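Local atomic coordinates of glycosyl hydrolase (Streptomyces cattleya, PDB entry 7LR8), a protein that probably hydrolyses the beta-mannosidic bond of Manβ1-4GlcNAc during N-glycan breakdown, as a glycoside hydrolase of family GH5, subfamily 18. Residues B[236-241]-B[278-283]; B[288-293]-B[343-348]; B[325-328]-B[332-335]. The protein carries 1 engineered substitution. All coordinates share one frame; numbering follows the deposited sequence.

Contact 1. Residues B[236-241]-B[278-283]; sequences GTRSTA and AEYAAE
T237 and R238 hold the ring of Y280 from a type I beta turn, G236 to S239, that joins two helices outside the barrel strands of this (beta/alpha)8 fold; Y280 lies where the chain enters helix 281-293, and its CG, anti to the backbone N (chi1 -171°), sends the ring out toward the turn. The turn opens at G236, which leaves helix 231-235 with a positive phi, a backbone shape in which a side chain would collide with the carbonyl oxygen of the residue before. G236 O accepts hydrogen bonds from both S239 N and S239 OG, the hydroxyl at 2.7 Å. T237 follows, its OG1 bonded to H275 O and its methyl turned to the ring, CG2 lying 3.9 Å from Y280 CD2. R238 then leans over one ring face: its CG makes a CH-pi contact, 4.2 Å from the Y280 centroid. Further out, R238 NE comes to 3.4 Å from Y280 CE1 with the guanidinium plane at 90° to the ring, so this charge is not stacked flat on it. The carboxylate of E283 stands near without contact, R238 NE to E283 OE1 being 5.3 Å, and may favour the charge. A serine in place of Y280 would probably leave the R238 chain without its aromatic support and open a gap beside the T237 methyl. S239 is the N-cap of helix 240-253, and its OG also bonds T242 OG1. One water bridges T237 O (2.7 Å) and S239 O (3.2 Å) within the turn and accepts a weak bond from Y280 OH at 3.5 Å.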
ATOM      1  N   GLY B 236     -15.227  -6.698 -33.404  1.00 27.60           N
ATOM      2  CA  GLY B 236     -16.556  -7.047 -32.941  1.00 28.25           C
ATOM      3  C   GLY B 236     -16.530  -8.253 -32.018  1.00 26.94           C
ATOM      4  O   GLY B 236     -15.666  -9.131 -32.118  1.00 26.49           O
ATOM      5  N   THR B 237     -17.517  -8.308 -31.117  1.00 28.26           N
ATOM      6  CA  THR B 237     -17.626  -9.410 -30.160  1.00 29.25           C
ATOM      7  C   THR B 237     -17.604 -10.778 -30.838  1.00 32.28           C
ATOM      8  O   THR B 237     -16.930 -11.707 -30.378  1.00 34.68           O
ATOM      9  CB  THR B 237     -18.921  -9.272 -29.361  1.00 40.63           C
ATOM     10  OG1 THR B 237     -18.935  -8.027 -28.656  1.00 44.11           O
ATOM     11  CG2 THR B 237     -19.040 -10.425 -28.384  1.00 42.66           C
ATOM     12  N   ARG B 238     -18.374 -10.933 -31.914  1.00 29.90           N
ATOM     13  CA  ARG B 238     -18.592 -12.239 -32.523  1.00 32.12           C
ATOM     14  C   ARG B 238     -17.679 -12.491 -33.715  1.00 31.49           C
ATOM     15  O   ARG B 238     -17.978 -13.353 -34.545  1.00 39.87           O
ATOM     16  CB  ARG B 238     -20.060 -12.388 -32.930  1.00 33.35           C
ATOM     17  CG  ARG B 238     -21.018 -12.412 -31.751  1.00 37.27           C
ATOM     18  CD  ARG B 238     -22.236 -13.284 -32.061  1.00 49.80           C
ATOM     19  NE  ARG B 238     -23.115 -13.447 -30.906  1.00 60.27           N
ATOM     20  CZ  ARG B 238     -24.104 -12.613 -30.600  1.00 70.96           C
ATOM     21  NH1 ARG B 238     -24.344 -11.560 -31.368  1.00 76.40           N
ATOM     22  NH2 ARG B 238     -24.863 -12.836 -29.533  1.00 72.64           N
ATOM     23  N   SER B 239     -16.566 -11.770 -33.802  1.00 31.15           N
ATOM     24  CA  SER B 239     -15.666 -11.863 -34.938  1.00 28.86           C
ATOM     25  C   SER B 239     -14.707 -13.040 -34.788  1.00 33.55           C
ATOM     26  O   SER B 239     -14.480 -13.567 -33.694  1.00 25.78           O
ATOM     27  CB  SER B 239     -14.857 -10.574 -35.081  1.00 29.06           C
ATOM     28  OG  SER B 239     -14.030 -10.373 -33.934  1.00 29.19           O
ATOM     29  N   THR B 240     -14.121 -13.433 -35.919  1.00 33.91           N
ATOM     30  CA  THR B 240     -13.059 -14.431 -35.897  1.00 31.53           C
ATOM     31  C   THR B 240     -11.882 -13.957 -35.051  1.00 30.95           C
ATOM     32  O   THR B 240     -11.310 -14.740 -34.279  1.00 27.75           O
ATOM     33  CB  THR B 240     -12.613 -14.740 -37.329  1.00 38.33           C
ATOM     34  OG1 THR B 240     -13.739 -15.181 -38.101  1.00 39.23           O
ATOM     35  CG2 THR B 240     -11.544 -15.821 -37.342  1.00 41.24           C
ATOM     36  N   ALA B 241     -11.522 -12.670 -35.159  1.00 32.23           N
ATOM     37  CA  ALA B 241     -10.378 -12.153 -34.408  1.00 28.29           C
ATOM     38  C   ALA B 241     -10.600 -12.258 -32.907  1.00 24.71           C
ATOM     39  O   ALA B 241      -9.667 -12.556 -32.152  1.00 26.75           O
ATOM     40  CB  ALA B 241     -10.095 -10.694 -34.788  1.00 30.97           C
ATOM     41  N   ALA B 278     -22.305 -11.252 -21.199  1.00 25.82           N
ATOM     42  CA  ALA B 278     -22.478 -12.427 -20.350  1.00 27.00           C
ATOM     43  C   ALA B 278     -23.268 -13.522 -21.060  1.00 29.16           C
ATOM     44  O   ALA B 278     -22.995 -14.713 -20.863  1.00 30.98           O
ATOM     45  CB  ALA B 278     -23.163 -12.034 -19.042  1.00 28.52           C
ATOM     46  N   GLU B 279     -24.255 -13.146 -21.889  1.00 32.27           N
ATOM     47  CA  GLU B 279     -25.039 -14.150 -22.609  1.00 32.94           C
ATOM     48  C   GLU B 279     -24.248 -14.847 -23.710  1.00 34.39           C
ATOM     49  O   GLU B 279     -24.700 -15.881 -24.206  1.00 37.04           O
ATOM     50  CB  GLU B 279     -26.301 -13.521 -23.210  1.00 37.29           C
ATOM     51  CG  GLU B 279     -26.028 -12.422 -24.214  1.00 39.69           C
ATOM     52  CD  GLU B 279     -26.196 -11.038 -23.604  1.00 59.83           C
ATOM     53  OE1 GLU B 279     -25.610 -10.780 -22.525  1.00 53.41           O
ATOM     54  OE2 GLU B 279     -26.927 -10.212 -24.197  1.00 68.78           O
ATOM     55  N   TYR B 280     -23.090 -14.315 -24.101  1.00 27.32           N
ATOM     56  CA  TYR B 280     -22.225 -14.927 -25.102  1.00 31.67           C
ATOM     57  C   TYR B 280     -20.989 -15.571 -24.485  1.00 28.09           C
ATOM     58  O   TYR B 280     -20.188 -16.177 -25.205  1.00 25.93           O
ATOM     59  CB  TYR B 280     -21.804 -13.873 -26.137  1.00 32.72           C
ATOM     60  CG  TYR B 280     -21.072 -14.423 -27.341  1.00 42.19           C
ATOM     61  CD1 TYR B 280     -21.731 -15.207 -28.281  1.00 53.12           C
ATOM     62  CD2 TYR B 280     -19.727 -14.149 -27.546  1.00 45.27           C
ATOM     63  CE1 TYR B 280     -21.065 -15.708 -29.382  1.00 57.73           C
ATOM     64  CE2 TYR B 280     -19.054 -14.648 -28.642  1.00 48.83           C
ATOM     65  CZ  TYR B 280     -19.726 -15.426 -29.555  1.00 56.50           C
ATOM     66  OH  TYR B 280     -19.059 -15.920 -30.650  1.00 66.26           O
ATOM     67  N   ALA B 281     -20.821 -15.469 -23.166  1.00 23.43           N
ATOM     68  CA  ALA B 281     -19.579 -15.916 -22.543  1.00 21.96           C
ATOM     69  C   ALA B 281     -19.353 -17.410 -22.750  1.00 21.98           C
ATOM     70  O   ALA B 281     -18.215 -17.843 -22.961  1.00 21.57           O
ATOM     71  CB  ALA B 281     -19.580 -15.579 -21.052  1.00 23.22           C
ATOM     72  N   ALA B 282     -20.421 -18.217 -22.678  1.00 24.37           N
ATOM     73  CA  ALA B 282     -20.253 -19.659 -22.852  1.00 29.00           C
ATOM     74  C   ALA B 282     -19.803 -19.991 -24.270  1.00 23.88           C
ATOM     75  O   ALA B 282     -18.853 -20.763 -24.468  1.00 28.18           O
ATOM     76  CB  ALA B 282     -21.557 -20.396 -22.519  1.00 29.26           C
ATOM     77  N   GLU B 283     -20.489 -19.431 -25.271  1.00 24.94           N
ATOM     78  CA  GLU B 283     -20.092 -19.648 -26.659  1.00 26.36           C
ATOM     79  C   GLU B 283     -18.675 -19.156 -26.910  1.00 27.15           C
ATOM     80  O   GLU B 283     -17.907 -19.791 -27.645  1.00 29.07           O
ATOM     81  CB  GLU B 283     -21.049 -18.935 -27.609  1.00 27.45           C
ATOM     82  CG  GLU B 283     -22.315 -19.674 -27.908  1.00 40.14           C
ATOM     83  CD  GLU B 283     -23.215 -18.860 -28.801  1.00 45.84           C
ATOM     84  OE1 GLU B 283     -22.866 -18.676 -29.984  1.00 50.17           O
ATOM     85  OE2 GLU B 283     -24.251 -18.377 -28.304  1.00 54.44           O
TER
HETATM   86  O   HOH W   1     -16.024 -14.221 -31.023  1.00 28.59           O

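Contact 2. Residues B[288-293]-B[343-348]; sequences TIDAVL and VRRWRT
Two successive outer helices of the (beta/alpha)8 barrel, 281-293 and 334-349, meet through the pairs D290 with R345 and L293 with W346. The polar pair is a salt bridge, D290 OD1 lying 2.9 Å from R345 NH1. That oxygen sits at the edge of the guanidinium and in its plane, but the carboxylate is turned 55° against it, and OD2 stays 3.8 Å from R345 NH1; the grip is thus by one oxygen and not two-pronged. R345 leaves its helix with CG anti to the backbone N, runs out extended and bends at CG-CD (chi3 -39°), which carries NH1 over to the aspartate. With D290 exposed and R345 partly so, the charges are paired at the surface. Beside it, three residues on from D290 and one on from R345, the contact becomes apolar: L293 CD1 approaches W346 CD1 at 3.9 Å, the two side chains lying nearly perpendicular and the methyl meeting the indole obliquely. The N-terminal residues pack against the same pair, P14 touching both L293 and W346, and F16 of strand 15-19 reaching L293, V343 and R347. Away from this interface, helix 281-293 packs A291 and V292 against helix 240-253, with V292 also meeting L266 of strand 264-269.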
ATOM      1  N   THR B 288     -12.987 -20.078 -28.030  1.00 20.55           N
ATOM      2  CA  THR B 288     -11.624 -19.694 -27.693  1.00 20.09           C
ATOM      3  C   THR B 288     -10.771 -20.913 -27.374  1.00 21.71           C
ATOM      4  O   THR B 288      -9.644 -21.049 -27.869  1.00 21.52           O
ATOM      5  CB  THR B 288     -11.644 -18.740 -26.498  1.00 19.70           C
ATOM      6  OG1 THR B 288     -12.212 -17.489 -26.899  1.00 22.01           O
ATOM      7  CG2 THR B 288     -10.235 -18.507 -25.966  1.00 22.64           C
ATOM      8  N   ILE B 289     -11.296 -21.803 -26.532  1.00 20.96           N
ATOM      9  CA  ILE B 289     -10.555 -23.000 -26.153  1.00 20.08           C
ATOM     10  C   ILE B 289     -10.366 -23.926 -27.355  1.00 22.81           C
ATOM     11  O   ILE B 289      -9.267 -24.451 -27.567  1.00 24.02           O
ATOM     12  CB  ILE B 289     -11.259 -23.710 -24.982  1.00 20.98           C
ATOM     13  CG1 ILE B 289     -11.233 -22.819 -23.739  1.00 23.56           C
ATOM     14  CG2 ILE B 289     -10.610 -25.076 -24.713  1.00 22.63           C
ATOM     15  CD1 ILE B 289     -11.939 -23.417 -22.543  1.00 27.30           C
ATOM     16  N   ASP B 290     -11.415 -24.136 -28.169  1.00 21.86           N
ATOM     17  CA  ASP B 290     -11.234 -24.934 -29.379  1.00 23.90           C
ATOM     18  C   ASP B 290     -10.124 -24.357 -30.250  1.00 25.09           C
ATOM     19  O   ASP B 290      -9.301 -25.099 -30.796  1.00 26.89           O
ATOM     20  CB  ASP B 290     -12.527 -25.014 -30.194  1.00 24.36           C
ATOM     21  CG  ASP B 290     -13.572 -25.923 -29.572  1.00 34.08           C
ATOM     22  OD1 ASP B 290     -13.216 -26.821 -28.787  1.00 33.81           O
ATOM     23  OD2 ASP B 290     -14.768 -25.740 -29.890  1.00 34.45           O
ATOM     24  N   ALA B 291     -10.084 -23.029 -30.390  1.00 21.51           N
ATOM     25  CA  ALA B 291      -9.047 -22.421 -31.214  1.00 21.36           C
ATOM     26  C   ALA B 291      -7.662 -22.630 -30.603  1.00 22.58           C
ATOM     27  O   ALA B 291      -6.700 -22.930 -31.319  1.00 23.36           O
ATOM     28  CB  ALA B 291      -9.333 -20.928 -31.398  1.00 21.99           C
ATOM     29  N   VAL B 292      -7.547 -22.510 -29.283  1.00 19.72           N
ATOM     30  CA  VAL B 292      -6.244 -22.671 -28.645  1.00 21.84           C
ATOM     31  C   VAL B 292      -5.794 -24.125 -28.701  1.00 26.30           C
ATOM     32  O   VAL B 292      -4.625 -24.421 -28.978  1.00 25.40           O
ATOM     33  CB  VAL B 292      -6.288 -22.148 -27.202  1.00 21.65           C
ATOM     34  CG1 VAL B 292      -4.998 -22.525 -26.475  1.00 31.92           C
ATOM     35  CG2 VAL B 292      -6.454 -20.642 -27.206  1.00 21.74           C
ATOM     36  N   LEU B 293      -6.714 -25.059 -28.460  1.00 23.78           N
ATOM     37  CA  LEU B 293      -6.333 -26.466 -28.476  1.00 22.26           C
ATOM     38  C   LEU B 293      -6.031 -26.983 -29.881  1.00 26.39           C
ATOM     39  O   LEU B 293      -5.555 -28.117 -30.014  1.00 29.85           O
ATOM     40  CB  LEU B 293      -7.432 -27.314 -27.819  1.00 29.39           C
ATOM     41  CG  LEU B 293      -7.643 -27.117 -26.309  1.00 30.10           C
ATOM     42  CD1 LEU B 293      -8.695 -28.093 -25.795  1.00 35.09           C
ATOM     43  CD2 LEU B 293      -6.351 -27.272 -25.532  1.00 34.86           C
ATOM     44  N   VAL B 343     -13.046 -29.231 -21.340  1.00 25.09           N
ATOM     45  CA  VAL B 343     -12.036 -30.052 -20.676  1.00 24.78           C
ATOM     46  C   VAL B 343     -12.420 -31.520 -20.762  1.00 26.59           C
ATOM     47  O   VAL B 343     -11.597 -32.374 -21.114  1.00 26.41           O
ATOM     48  CB  VAL B 343     -11.841 -29.610 -19.212  1.00 23.87           C
ATOM     49  CG1 VAL B 343     -10.924 -30.590 -18.477  1.00 25.01           C
ATOM     50  CG2 VAL B 343     -11.269 -28.188 -19.135  1.00 24.37           C
ATOM     51  N   ARG B 344     -13.682 -31.833 -20.445  1.00 26.52           N
ATOM     52  CA  ARG B 344     -14.135 -33.219 -20.489  1.00 28.15           C
ATOM     53  C   ARG B 344     -13.980 -33.795 -21.888  1.00 28.86           C
ATOM     54  O   ARG B 344     -13.538 -34.940 -22.055  1.00 30.15           O
ATOM     55  CB  ARG B 344     -15.593 -33.305 -20.026  1.00 29.07           C
ATOM     56  CG  ARG B 344     -16.131 -34.728 -19.925  1.00 36.33           C
ATOM     57  CD  ARG B 344     -17.584 -34.794 -20.378  1.00 47.47           C
ATOM     58  NE  ARG B 344     -17.719 -34.421 -21.781  1.00 56.28           N
ATOM     59  CZ  ARG B 344     -17.636 -35.280 -22.793  1.00 60.41           C
ATOM     60  NH1 ARG B 344     -17.425 -36.569 -22.558  1.00 61.31           N
ATOM     61  NH2 ARG B 344     -17.763 -34.852 -24.042  1.00 62.10           N
ATOM     62  N   ARG B 345     -14.338 -33.006 -22.905  1.00 29.15           N
ATOM     63  CA  ARG B 345     -14.216 -33.444 -24.291  1.00 31.53           C
ATOM     64  C   ARG B 345     -12.769 -33.764 -24.632  1.00 29.93           C
ATOM     65  O   ARG B 345     -12.469 -34.821 -25.202  1.00 30.32           O
ATOM     66  CB  ARG B 345     -14.771 -32.359 -25.217  1.00 35.05           C
ATOM     67  CG  ARG B 345     -14.817 -32.702 -26.696  1.00 46.73           C
ATOM     68  CD  ARG B 345     -15.105 -31.435 -27.509  1.00 55.16           C
ATOM     69  NE  ARG B 345     -16.094 -30.583 -26.843  1.00 52.37           N
ATOM     70  CZ  ARG B 345     -16.050 -29.253 -26.822  1.00 55.05           C
ATOM     71  NH1 ARG B 345     -15.062 -28.609 -27.430  1.00 50.10           N
ATOM     72  NH2 ARG B 345     -16.992 -28.562 -26.184  1.00 48.68           N
ATOM     73  N   TRP B 346     -11.851 -32.866 -24.268  1.00 27.21           N
ATOM     74  CA  TRP B 346     -10.443 -33.124 -24.541  1.00 27.15           C
ATOM     75  C   TRP B 346      -9.952 -34.364 -23.796  1.00 30.77           C
ATOM     76  O   TRP B 346      -9.269 -35.218 -24.376  1.00 30.15           O
ATOM     77  CB  TRP B 346      -9.578 -31.911 -24.190  1.00 30.30           C
ATOM     78  CG  TRP B 346      -8.168 -32.177 -24.615  1.00 36.41           C
ATOM     79  CD1 TRP B 346      -7.586 -31.824 -25.801  1.00 34.94           C
ATOM     80  CD2 TRP B 346      -7.177 -32.923 -23.887  1.00 42.22           C
ATOM     81  NE1 TRP B 346      -6.288 -32.290 -25.845  1.00 42.28           N
ATOM     82  CE2 TRP B 346      -6.018 -32.967 -24.684  1.00 44.82           C
ATOM     83  CE3 TRP B 346      -7.160 -33.549 -22.635  1.00 50.87           C
ATOM     84  CZ2 TRP B 346      -4.854 -33.611 -24.269  1.00 58.51           C
ATOM     85  CZ3 TRP B 346      -6.008 -34.189 -22.228  1.00 61.76           C
ATOM     86  CH2 TRP B 346      -4.870 -34.212 -23.038  1.00 64.44           C
ATOM     87  N   ARG B 347     -10.277 -34.477 -22.499  1.00 28.69           N
ATOM     88  CA  ARG B 347      -9.815 -35.637 -21.733  1.00 33.27           C
ATOM     89  C   ARG B 347     -10.411 -36.940 -22.258  1.00 33.79           C
ATOM     90  O   ARG B 347      -9.783 -38.001 -22.140  1.00 34.44           O
ATOM     91  CB  ARG B 347     -10.145 -35.476 -20.243  1.00 31.41           C
ATOM     92  CG  ARG B 347      -9.513 -34.264 -19.558  1.00 30.61           C
ATOM     93  CD  ARG B 347      -9.505 -34.431 -18.035  1.00 32.84           C
ATOM     94  NE  ARG B 347      -9.177 -33.190 -17.321  1.00 28.34           N
ATOM     95  CZ  ARG B 347      -7.956 -32.659 -17.264  1.00 29.47           C
ATOM     96  NH1 ARG B 347      -6.948 -33.251 -17.890  1.00 30.25           N
ATOM     97  NH2 ARG B 347      -7.740 -31.526 -16.590  1.00 26.73           N
ATOM     98  N   THR B 348     -11.611 -36.886 -22.838  1.00 32.30           N
ATOM     99  CA  THR B 348     -12.244 -38.101 -23.339  1.00 34.40           C
ATOM    100  C   THR B 348     -11.675 -38.511 -24.691  1.00 38.71           C
ATOM    101  O   THR B 348     -11.404 -39.692 -24.922  1.00 38.29           O
ATOM    102  CB  THR B 348     -13.762 -37.908 -23.442  1.00 34.74           C
ATOM    103  OG1 THR B 348     -14.298 -37.591 -22.151  1.00 34.31           O
ATOM    104  CG2 THR B 348     -14.440 -39.173 -23.977  1.00 37.52           C
TER

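Contact 3. Residues B[325-328]-B[332-335]; sequences LLTQ and VKPA
K333 NZ is gripped by two groups, a hydrogen bond to G324 O and a salt bridge to D308, while its aliphatic chain lies along L326 and T327. This is the loop between the last strand, 298-304, and the last helix, 334-349, of the (beta/alpha)8 barrel, folded back on itself through a single beta bridge between L326 and V332. Beside the bridged pair, K333 N donates to L325 O at 3.0 Å in a nearly straight bond, with an angle of 163° at the hydrogen. K333 is also the N-cap residue, which puts this bond at the start of helix 334-349. Beyond it, K333 CD passes 3.6 Å from L326 C, and a bend at chi3 (66°) turns the amino group toward G324 and D308. K333 CG also meets T327 CG2 at 3.6 Å; with OG1 placed between the backbone N and carbonyl carbon (chi1 68°), the methyl is left for the lysine while the hydroxyl bonds D329 OD1 and R331 N of the intervening turn. On the other side of the backbone, L326 CD2 packs on V332 CG2 at 3.7 Å. L325 reaches the first helical turn, its CD2 lying 4.0 Å from A335 CB and 3.7 Å from A335 O.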
ATOM      1  N   LEU B 325     -15.884 -18.354 -13.455  1.00 20.49           N
ATOM      2  CA  LEU B 325     -16.629 -19.509 -13.935  1.00 22.31           C
ATOM      3  C   LEU B 325     -17.664 -19.954 -12.918  1.00 22.36           C
ATOM      4  O   LEU B 325     -18.604 -20.677 -13.272  1.00 23.07           O
ATOM      5  CB  LEU B 325     -15.668 -20.662 -14.231  1.00 22.28           C
ATOM      6  CG  LEU B 325     -14.620 -20.411 -15.314  1.00 22.54           C
ATOM      7  CD1 LEU B 325     -13.712 -21.628 -15.475  1.00 23.29           C
ATOM      8  CD2 LEU B 325     -15.282 -20.039 -16.642  1.00 27.01           C
ATOM      9  N   LEU B 326     -17.496 -19.527 -11.667  1.00 21.05           N
ATOM     10  CA  LEU B 326     -18.400 -19.827 -10.568  1.00 24.18           C
ATOM     11  C   LEU B 326     -18.853 -18.519  -9.926  1.00 25.89           C
ATOM     12  O   LEU B 326     -18.113 -17.530  -9.899  1.00 24.38           O
ATOM     13  CB  LEU B 326     -17.703 -20.721  -9.526  1.00 21.95           C
ATOM     14  CG  LEU B 326     -17.312 -22.093 -10.086  1.00 21.83           C
ATOM     15  CD1 LEU B 326     -15.915 -22.508  -9.629  1.00 24.99           C
ATOM     16  CD2 LEU B 326     -18.353 -23.116  -9.674  1.00 23.79           C
ATOM     17  N   THR B 327     -20.069 -18.527  -9.386  1.00 25.50           N
ATOM     18  CA  THR B 327     -20.582 -17.359  -8.688  1.00 28.17           C
ATOM     19  C   THR B 327     -19.920 -17.215  -7.316  1.00 28.86           C
ATOM     20  O   THR B 327     -19.126 -18.052  -6.871  1.00 28.36           O
ATOM     21  CB  THR B 327     -22.096 -17.452  -8.509  1.00 24.79           C
ATOM     22  OG1 THR B 327     -22.393 -18.518  -7.605  1.00 28.90           O
ATOM     23  CG2 THR B 327     -22.800 -17.688  -9.834  1.00 28.01           C
ATOM     24  N   GLN B 328     -20.282 -16.123  -6.639  1.00 29.06           N
ATOM     25  CA  GLN B 328     -19.830 -15.875  -5.275  1.00 30.68           C
ATOM     26  C   GLN B 328     -20.233 -16.998  -4.330  1.00 30.58           C
ATOM     27  O   GLN B 328     -19.479 -17.347  -3.414  1.00 36.09           O
ATOM     28  CB  GLN B 328     -20.400 -14.547  -4.791  1.00 26.70           C
ATOM     29  CG  GLN B 328     -19.449 -13.426  -5.011  1.00 28.09           C
ATOM     30  CD  GLN B 328     -18.352 -13.443  -3.989  1.00 32.41           C
ATOM     31  OE1 GLN B 328     -18.616 -13.457  -2.785  1.00 38.43           O
ATOM     32  NE2 GLN B 328     -17.105 -13.459  -4.454  1.00 30.93           N
ATOM     33  N   VAL B 332     -22.093 -23.011 -10.544  1.00 28.63           N
ATOM     34  CA  VAL B 332     -21.498 -23.033 -11.875  1.00 27.90           C
ATOM     35  C   VAL B 332     -22.276 -22.101 -12.794  1.00 30.88           C
ATOM     36  O   VAL B 332     -23.504 -22.215 -12.932  1.00 33.27           O
ATOM     37  CB  VAL B 332     -21.465 -24.464 -12.430  1.00 34.70           C
ATOM     38  CG1 VAL B 332     -20.778 -24.490 -13.796  1.00 27.24           C
ATOM     39  CG2 VAL B 332     -20.749 -25.383 -11.448  1.00 33.04           C
ATOM     40  N   LYS B 333     -21.564 -21.196 -13.435  1.00 24.30           N
ATOM     41  CA  LYS B 333     -22.085 -20.241 -14.399  1.00 25.27           C
ATOM     42  C   LYS B 333     -22.061 -20.859 -15.789  1.00 26.02           C
ATOM     43  O   LYS B 333     -21.365 -21.856 -16.022  1.00 28.26           O
ATOM     44  CB  LYS B 333     -21.240 -18.962 -14.371  1.00 25.83           C
ATOM     45  CG  LYS B 333     -21.280 -18.219 -13.052  1.00 26.11           C
ATOM     46  CD  LYS B 333     -20.232 -17.098 -12.992  1.00 23.95           C
ATOM     47  CE  LYS B 333     -20.522 -15.996 -13.993  1.00 24.12           C
ATOM     48  NZ  LYS B 333     -19.432 -14.978 -14.078  1.00 23.65           N
ATOM     49  N   PRO B 334     -22.808 -20.292 -16.743  1.00 25.83           N
ATOM     50  CA  PRO B 334     -22.786 -20.846 -18.109  1.00 30.08           C
ATOM     51  C   PRO B 334     -21.388 -21.036 -18.678  1.00 26.66           C
ATOM     52  O   PRO B 334     -21.123 -22.079 -19.287  1.00 27.65           O
ATOM     53  CB  PRO B 334     -23.606 -19.818 -18.902  1.00 27.50           C
ATOM     54  CG  PRO B 334     -24.605 -19.326 -17.906  1.00 29.24           C
ATOM     55  CD  PRO B 334     -23.812 -19.218 -16.612  1.00 26.85           C
ATOM     56  N   ALA B 335     -20.469 -20.089 -18.478  1.00 24.54           N
ATOM     57  CA  ALA B 335     -19.130 -20.294 -19.018  1.00 25.80           C
ATOM     58  C   ALA B 335     -18.378 -21.372 -18.257  1.00 23.75           C
ATOM     59  O   ALA B 335     -17.507 -22.034 -18.831  1.00 24.97           O
ATOM     60  CB  ALA B 335     -18.329 -18.990 -19.004  1.00 27.03           C
TER

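All three contacts belong to the closing part of the barrel, where helices 240-253, 281-293 and 334-349 follow one another round the outside. Their centres are 17 to 18 Å apart. Contacts 1 and 2 share helix 281-293, the first near its start and the second near its end, while contacts 2 and 3 share helix 334-349, contact 3 at its start and contact 2 toward its end. Along the chain contact 1 closes first, and contact 3 is nested within the loop closed by contact 2. Contacts 1 and 3 touch directly, A282 CB lying 3.7 Å from P334 O. The starts and the ends of the last two helices are thereby each joined, all away from the glycan-binding pocket.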